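Local coordinates for protein phosphoribosylaminoimidazole carboxylase, ATPase subunit (Thermotoga maritima, PDB 3AX6) that probably uses ATP to join bicarbonate to 5-aminoimidazole ribonucleotide, giving N5-carboxyaminoimidazole ribonucleotide in de novo purine biosynthesis, at residues L95-L108 with E252-N264. Numbering follows the deposited sequence.
With ADP (adenosine-5'-diphosphate), chain E.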
loop_
_atom_site.group_PDB
_atom_site.type_symbol
_atom_site.label_atom_id
_atom_site.label_comp_id
_atom_site.label_asym_id
_atom_site.label_seq_id
_atom_site.Cartn_x
_atom_site.Cartn_y
_atom_site.Cartn_z
ATOM N N LEU A 95 -18.881 -1.447 20.928
ATOM C CA LEU A 95 -18.006 -0.395 21.413
ATOM C C LEU A 95 -18.315 -0.140 22.895
ATOM O O LEU A 95 -17.407 0.042 23.713
ATOM C CB LEU A 95 -18.228 0.876 20.593
ATOM C CG LEU A 95 -17.312 2.068 20.873
ATOM C CD1 LEU A 95 -15.855 1.633 20.801
ATOM C CD2 LEU A 95 -17.595 3.171 19.869
ATOM N N GLU A 96 -19.601 -0.161 23.232
ATOM C CA GLU A 96 -20.049 0.067 24.601
ATOM C C GLU A 96 -19.519 -1.005 25.562
ATOM O O GLU A 96 -19.094 -0.697 26.678
ATOM C CB GLU A 96 -21.578 0.093 24.633
ATOM C CG GLU A 96 -22.179 0.553 25.946
ATOM C CD GLU A 96 -23.682 0.716 25.853
ATOM O OE1 GLU A 96 -24.354 -0.263 25.462
ATOM O OE2 GLU A 96 -24.190 1.818 26.165
ATOM N N ILE A 97 -19.548 -2.260 25.118
ATOM C CA ILE A 97 -19.064 -3.380 25.916
ATOM C C ILE A 97 -17.558 -3.299 26.159
ATOM O O ILE A 97 -17.079 -3.584 27.256
ATOM C CB ILE A 97 -19.363 -4.726 25.230
ATOM C CG1 ILE A 97 -20.855 -5.039 25.320
ATOM C CG2 ILE A 97 -18.550 -5.835 25.872
ATOM C CD1 ILE A 97 -21.239 -6.398 24.737
ATOM N N ILE A 98 -16.816 -2.910 25.127
ATOM C CA ILE A 98 -15.367 -2.814 25.220
ATOM C C ILE A 98 -14.853 -1.599 26.001
ATOM O O ILE A 98 -13.844 -1.692 26.699
ATOM C CB ILE A 98 -14.743 -2.815 23.812
ATOM C CG1 ILE A 98 -15.169 -4.081 23.067
ATOM C CG2 ILE A 98 -13.225 -2.742 23.911
ATOM C CD1 ILE A 98 -14.720 -4.128 21.622
ATOM N N GLN A 99 -15.547 -0.471 25.892
ATOM C CA GLN A 99 -15.141 0.754 26.585
ATOM C C GLN A 99 -14.986 0.634 28.098
ATOM O O GLN A 99 -14.194 1.354 28.705
ATOM C CB GLN A 99 -16.131 1.879 26.302
ATOM C CG GLN A 99 -16.060 2.441 24.905
ATOM C CD GLN A 99 -16.656 3.826 24.833
ATOM O OE1 GLN A 99 -17.774 4.060 25.299
ATOM N NE2 GLN A 99 -15.912 4.756 24.249
ATOM N N ASP A 100 -15.757 -0.251 28.709
ATOM C CA ASP A 100 -15.684 -0.440 30.149
ATOM C C ASP A 100 -15.076 -1.808 30.419
ATOM O O ASP A 100 -15.669 -2.843 30.107
ATOM C CB ASP A 100 -17.081 -0.317 30.757
ATOM C CG ASP A 100 -17.107 -0.641 32.236
ATOM O OD1 ASP A 100 -18.143 -0.368 32.881
ATOM O OD2 ASP A 100 -16.105 -1.177 32.754
ATOM N N LYS A 101 -13.883 -1.803 30.999
ATOM C CA LYS A 101 -13.173 -3.038 31.278
ATOM C C LYS A 101 -13.940 -4.043 32.114
ATOM O O LYS A 101 -13.785 -5.242 31.919
ATOM C CB LYS A 101 -11.833 -2.736 31.942
ATOM C CG LYS A 101 -10.840 -2.021 31.041
ATOM C CD LYS A 101 -9.434 -2.121 31.608
ATOM C CE LYS A 101 -8.408 -1.578 30.636
ATOM N NZ LYS A 101 -7.025 -1.852 31.107
ATOM N N PHE A 102 -14.764 -3.571 33.044
ATOM C CA PHE A 102 -15.523 -4.496 33.878
ATOM C C PHE A 102 -16.634 -5.181 33.090
ATOM O O PHE A 102 -16.760 -6.405 33.118
ATOM C CB PHE A 102 -16.121 -3.788 35.099
ATOM C CG PHE A 102 -16.902 -4.709 35.992
ATOM C CD1 PHE A 102 -18.292 -4.708 35.972
ATOM C CD2 PHE A 102 -16.246 -5.617 36.813
ATOM C CE1 PHE A 102 -19.013 -5.601 36.756
ATOM C CE2 PHE A 102 -16.959 -6.513 37.599
ATOM C CZ PHE A 102 -18.345 -6.507 37.570
ATOM N N VAL A 103 -17.443 -4.397 32.390
ATOM C CA VAL A 103 -18.512 -4.980 31.590
ATOM C C VAL A 103 -17.868 -5.916 30.565
ATOM O O VAL A 103 -18.397 -6.991 30.271
ATOM C CB VAL A 103 -19.340 -3.890 30.872
ATOM C CG1 VAL A 103 -20.012 -2.985 31.898
ATOM C CG2 VAL A 103 -18.450 -3.073 29.976
ATOM N N GLN A 104 -16.710 -5.514 30.042
ATOM C CA GLN A 104 -15.987 -6.331 29.070
ATOM C C GLN A 104 -15.649 -7.689 29.678
ATOM O O GLN A 104 -15.893 -8.724 29.064
ATOM C CB GLN A 104 -14.705 -5.625 28.619
ATOM C CG GLN A 104 -13.777 -6.507 27.794
ATOM C CD GLN A 104 -12.568 -5.762 27.271
ATOM O OE1 GLN A 104 -11.444 -6.265 27.332
ATOM N NE2 GLN A 104 -12.788 -4.564 26.748
ATOM N N LYS A 105 -15.093 -7.681 30.890
ATOM C CA LYS A 105 -14.743 -8.919 31.592
ATOM C C LYS A 105 -15.995 -9.759 31.872
ATOM O O LYS A 105 -15.986 -10.980 31.732
ATOM C CB LYS A 105 -14.045 -8.599 32.919
ATOM C CG LYS A 105 -12.645 -8.012 32.783
ATOM C CD LYS A 105 -11.711 -8.998 32.109
ATOM C CE LYS A 105 -10.315 -8.427 31.933
ATOM N NZ LYS A 105 -9.432 -9.379 31.202
ATOM N N GLU A 106 -17.063 -9.081 32.278
ATOM C CA GLU A 106 -18.347 -9.711 32.586
ATOM C C GLU A 106 -18.852 -10.416 31.323
ATOM O O GLU A 106 -19.354 -11.536 31.377
ATOM C CB GLU A 106 -19.342 -8.625 33.019
ATOM C CG GLU A 106 -20.496 -9.064 33.913
ATOM C CD GLU A 106 -20.148 -9.037 35.400
ATOM O OE1 GLU A 106 -21.079 -9.086 36.235
ATOM O OE2 GLU A 106 -18.947 -8.975 35.732
ATOM N N PHE A 107 -18.705 -9.750 30.179
ATOM C CA PHE A 107 -19.141 -10.311 28.903
ATOM C C PHE A 107 -18.353 -11.547 28.501
ATOM O O PHE A 107 -18.926 -12.565 28.111
ATOM C CB PHE A 107 -19.027 -9.268 27.789
ATOM C CG PHE A 107 -19.196 -9.840 26.414
ATOM C CD1 PHE A 107 -18.092 -10.214 25.666
ATOM C CD2 PHE A 107 -20.466 -10.027 25.876
ATOM C CE1 PHE A 107 -18.247 -10.768 24.393
ATOM C CE2 PHE A 107 -20.636 -10.579 24.607
ATOM C CZ PHE A 107 -19.522 -10.950 23.863
ATOM N N LEU A 108 -17.034 -11.452 28.573
ATOM C CA LEU A 108 -16.193 -12.579 28.210
ATOM C C LEU A 108 -16.507 -13.765 29.120
ATOM O O LEU A 108 -16.634 -14.900 28.651
ATOM C CB LEU A 108 -14.718 -12.186 28.323
ATOM C CG LEU A 108 -14.280 -11.072 27.362
ATOM C CD1 LEU A 108 -12.903 -10.537 27.747
ATOM C CD2 LEU A 108 -14.286 -11.609 25.943
ATOM N N GLU A 252 -1.456 -21.236 30.126
ATOM C CA GLU A 252 -2.832 -20.840 29.845
ATOM C C GLU A 252 -2.845 -19.592 28.964
ATOM O O GLU A 252 -1.957 -18.738 29.062
ATOM C CB GLU A 252 -3.584 -20.503 31.139
ATOM C CG GLU A 252 -3.314 -21.406 32.336
ATOM C CD GLU A 252 -3.430 -20.650 33.663
ATOM O OE1 GLU A 252 -2.512 -19.855 33.999
ATOM O OE2 GLU A 252 -4.448 -20.841 34.365
ATOM N N ILE A 253 -3.853 -19.483 28.108
ATOM C CA ILE A 253 -3.981 -18.301 27.267
ATOM C C ILE A 253 -5.250 -17.555 27.683
ATOM O O ILE A 253 -6.354 -18.072 27.562
ATOM C CB ILE A 253 -4.009 -18.677 25.785
ATOM C CG1 ILE A 253 -2.639 -19.255 25.404
ATOM C CG2 ILE A 253 -4.334 -17.445 24.928
ATOM C CD1 ILE A 253 -2.531 -19.715 23.991
ATOM N N LEU A 254 -5.061 -16.348 28.211
ATOM C CA LEU A 254 -6.153 -15.509 28.700
ATOM C C LEU A 254 -6.278 -14.233 27.872
ATOM O O LEU A 254 -5.274 -13.669 27.445
ATOM C CB LEU A 254 -5.890 -15.130 30.167
ATOM C CG LEU A 254 -5.913 -16.204 31.270
ATOM C CD1 LEU A 254 -5.173 -17.438 30.826
ATOM C CD2 LEU A 254 -5.288 -15.659 32.545
ATOM N N VAL A 255 -7.502 -13.781 27.626
ATOM C CA VAL A 255 -7.668 -12.544 26.876
ATOM C C VAL A 255 -7.723 -11.354 27.843
ATOM O O VAL A 255 -8.517 -11.314 28.787
ATOM C CB VAL A 255 -8.917 -12.574 25.974
ATOM C CG1 VAL A 255 -10.063 -13.206 26.698
ATOM C CG2 VAL A 255 -9.277 -11.157 25.547
ATOM N N ASN A 256 -6.854 -10.388 27.588
ATOM C CA ASN A 256 -6.731 -9.198 28.415
ATOM C C ASN A 256 -7.455 -7.970 27.875
ATOM O O ASN A 256 -8.070 -7.223 28.636
ATOM C CB ASN A 256 -5.244 -8.873 28.599
ATOM C CG ASN A 256 -5.008 -7.500 29.192
ATOM O OD1 ASN A 256 -5.498 -7.189 30.271
ATOM N ND2 ASN A 256 -4.246 -6.676 28.490
ATOM N N GLU A 257 -7.396 -7.766 26.564
ATOM C CA GLU A 257 -8.014 -6.586 25.976
ATOM C C GLU A 257 -8.562 -6.804 24.574
ATOM O O GLU A 257 -8.103 -7.677 23.840
ATOM C CB GLU A 257 -6.980 -5.450 25.951
ATOM C CG GLU A 257 -7.533 -4.084 25.583
ATOM C CD GLU A 257 -8.491 -3.555 26.622
ATOM O OE1 GLU A 257 -8.036 -3.192 27.724
ATOM O OE2 GLU A 257 -9.703 -3.513 26.339
ATOM N N ILE A 258 -9.545 -5.988 24.210
ATOM C CA ILE A 258 -10.169 -6.052 22.894
ATOM C C ILE A 258 -10.172 -4.662 22.271
ATOM O O ILE A 258 -10.637 -3.707 22.891
ATOM C CB ILE A 258 -11.643 -6.496 22.974
ATOM C CG1 ILE A 258 -11.762 -7.855 23.665
ATOM C CG2 ILE A 258 -12.234 -6.533 21.571
ATOM C CD1 ILE A 258 -13.196 -8.342 23.804
ATOM N N ALA A 259 -9.661 -4.546 21.051
ATOM C CA ALA A 259 -9.647 -3.270 20.347
ATOM C C ALA A 259 -10.583 -3.414 19.142
ATOM O O ALA A 259 -10.310 -4.199 18.232
ATOM C CB ALA A 259 -8.240 -2.944 19.887
ATOM N N PRO A 260 -11.696 -2.653 19.117
ATOM C CA PRO A 260 -12.692 -2.684 18.037
ATOM C C PRO A 260 -12.280 -1.858 16.824
ATOM O O PRO A 260 -13.028 -0.984 16.373
ATOM C CB PRO A 260 -13.922 -2.104 18.712
ATOM C CG PRO A 260 -13.307 -0.996 19.509
ATOM C CD PRO A 260 -12.089 -1.670 20.142
ATOM N N ARG A 261 -11.101 -2.144 16.282
ATOM C CA ARG A 261 -10.614 -1.386 15.148
ATOM C C ARG A 261 -9.253 -1.907 14.741
ATOM O O ARG A 261 -8.686 -2.764 15.423
ATOM C CB ARG A 261 -10.456 0.076 15.558
ATOM C CG ARG A 261 -9.550 0.243 16.786
ATOM C CD ARG A 261 -9.212 1.705 17.061
ATOM N NE ARG A 261 -8.435 1.878 18.288
ATOM C CZ ARG A 261 -7.190 1.442 18.468
ATOM N NH1 ARG A 261 -6.556 0.798 17.501
ATOM N NH2 ARG A 261 -6.575 1.653 19.624
ATOM N N PRO A 262 -8.722 -1.414 13.605
ATOM C CA PRO A 262 -7.400 -1.836 13.140
ATOM C C PRO A 262 -6.470 -1.431 14.283
ATOM O O PRO A 262 -6.643 -0.361 14.872
ATOM C CB PRO A 262 -7.199 -0.990 11.893
ATOM C CG PRO A 262 -8.581 -0.920 11.339
ATOM C CD PRO A 262 -9.412 -0.631 12.566
ATOM N N HIS A 263 -5.496 -2.275 14.600
ATOM C CA HIS A 263 -4.604 -2.006 15.724
ATOM C C HIS A 263 -3.129 -1.942 15.352
ATOM O O HIS A 263 -2.681 -2.588 14.407
ATOM C CB HIS A 263 -4.848 -3.086 16.781
ATOM C CG HIS A 263 -4.144 -2.859 18.080
ATOM N ND1 HIS A 263 -2.801 -3.119 18.256
ATOM C CD2 HIS A 263 -4.607 -2.442 19.283
ATOM C CE1 HIS A 263 -2.470 -2.875 19.513
ATOM N NE2 HIS A 263 -3.547 -2.465 20.157
ATOM N N ASN A 264 -2.371 -1.162 16.115
ATOM C CA ASN A 264 -0.949 -1.014 15.863
ATOM C C ASN A 264 -0.222 -2.353 15.798
ATOM O O ASN A 264 0.726 -2.512 15.031
ATOM C CB ASN A 264 -0.311 -0.116 16.930
ATOM C CG ASN A 264 1.199 -0.009 16.775
ATOM O OD1 ASN A 264 1.950 -0.702 17.451
ATOM N ND2 ASN A 264 1.645 0.853 15.870
HETATM P PB ADP E . -3.452 -0.723 29.263
HETATM O O1B ADP E . -3.302 -1.496 27.998
HETATM O O2B ADP E . -2.081 0.096 29.545
HETATM O O3B ADP E . -4.747 0.339 29.096
HETATM P PA ADP E . -3.271 -3.248 30.423
HETATM O O1A ADP E . -4.409 -4.130 30.776
HETATM O O2A ADP E . -2.762 -3.632 28.932
HETATM O O3A ADP E . -3.777 -1.684 30.559
HETATM O "O5'" ADP E . -2.094 -3.471 31.527
HETATM C "C5'" ADP E . -0.830 -3.134 30.933
HETATM C "C4'" ADP E . 0.244 -4.148 31.341
HETATM O "O4'" ADP E . 0.088 -4.540 32.743
HETATM C "C3'" ADP E . 0.147 -5.438 30.509
HETATM O "O3'" ADP E . 0.868 -5.342 29.271
HETATM C "C2'" ADP E . 0.702 -6.495 31.462
HETATM O "O2'" ADP E . 2.119 -6.623 31.327
HETATM C "C1'" ADP E . 0.280 -5.985 32.854
HETATM N N9 ADP E . -0.938 -6.668 33.340
HETATM C C8 ADP E . -2.239 -6.411 32.979
HETATM N N7 ADP E . -3.051 -7.212 33.602
HETATM C C5 ADP E . -2.340 -8.034 34.403
HETATM C C6 ADP E . -2.659 -9.091 35.299
HETATM N N6 ADP E . -3.967 -9.470 35.492
HETATM N N1 ADP E . -1.658 -9.715 35.958
HETATM C C2 ADP E . -0.380 -9.364 35.785
HETATM N N3 ADP E . -0.037 -8.378 34.951
HETATM C C4 ADP E . -0.971 -7.696 34.249
HETATM O O HOH W 1 -6.892 -9.033 31.759
#
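Helix 101-108 passes over strand 253-259 with axes 9.9 Å apart and chain directions 117° from one another, while the end of the preceding helix brings Ile98 onto Ile258 and Pro260. Ile98 CD1 presses on Ile258 CG2 at 3.5 Å, tighter than usual for two carbons, and lies 3.6 Å from Pro260 CB; Leu95 CD1 meets the same proline ring at CG. At the other end Leu108 reaches Val255 tip to tip, and Leu108 CD2 lies against Ile258 CD1, the two side chains running in opposite directions.

Polar groups gather along the flank nearest the nucleotide. Gln104 delivers NE2 to Glu257 OE2 at 3.3 Å because chi1 of 170° swings its straight side chain away from the backbone N. The oxygen is met nearly along its C-O axis, in the plane of the amide, although amide and carboxylate stand almost perpendicular. Ile258 N adds a weak bond to the same oxygen. Glu257 OE1 turns to Lys101 NZ in a long salt bridge of 3.8 Å, and this ammonium also bonds weakly to ADP O3A. A water links Lys105 NZ to Asn256 OD1, and Asn256 ND2 makes weak bonds to ADP O1A and O2A. Asn256 and Glu257 form a classic beta bulge opposite Glu244, and helix and edge strand together contribute Lys101 and Asn256 to the phosphate side of an ATP-grasp nucleotide site, which Lys138 helps to complete.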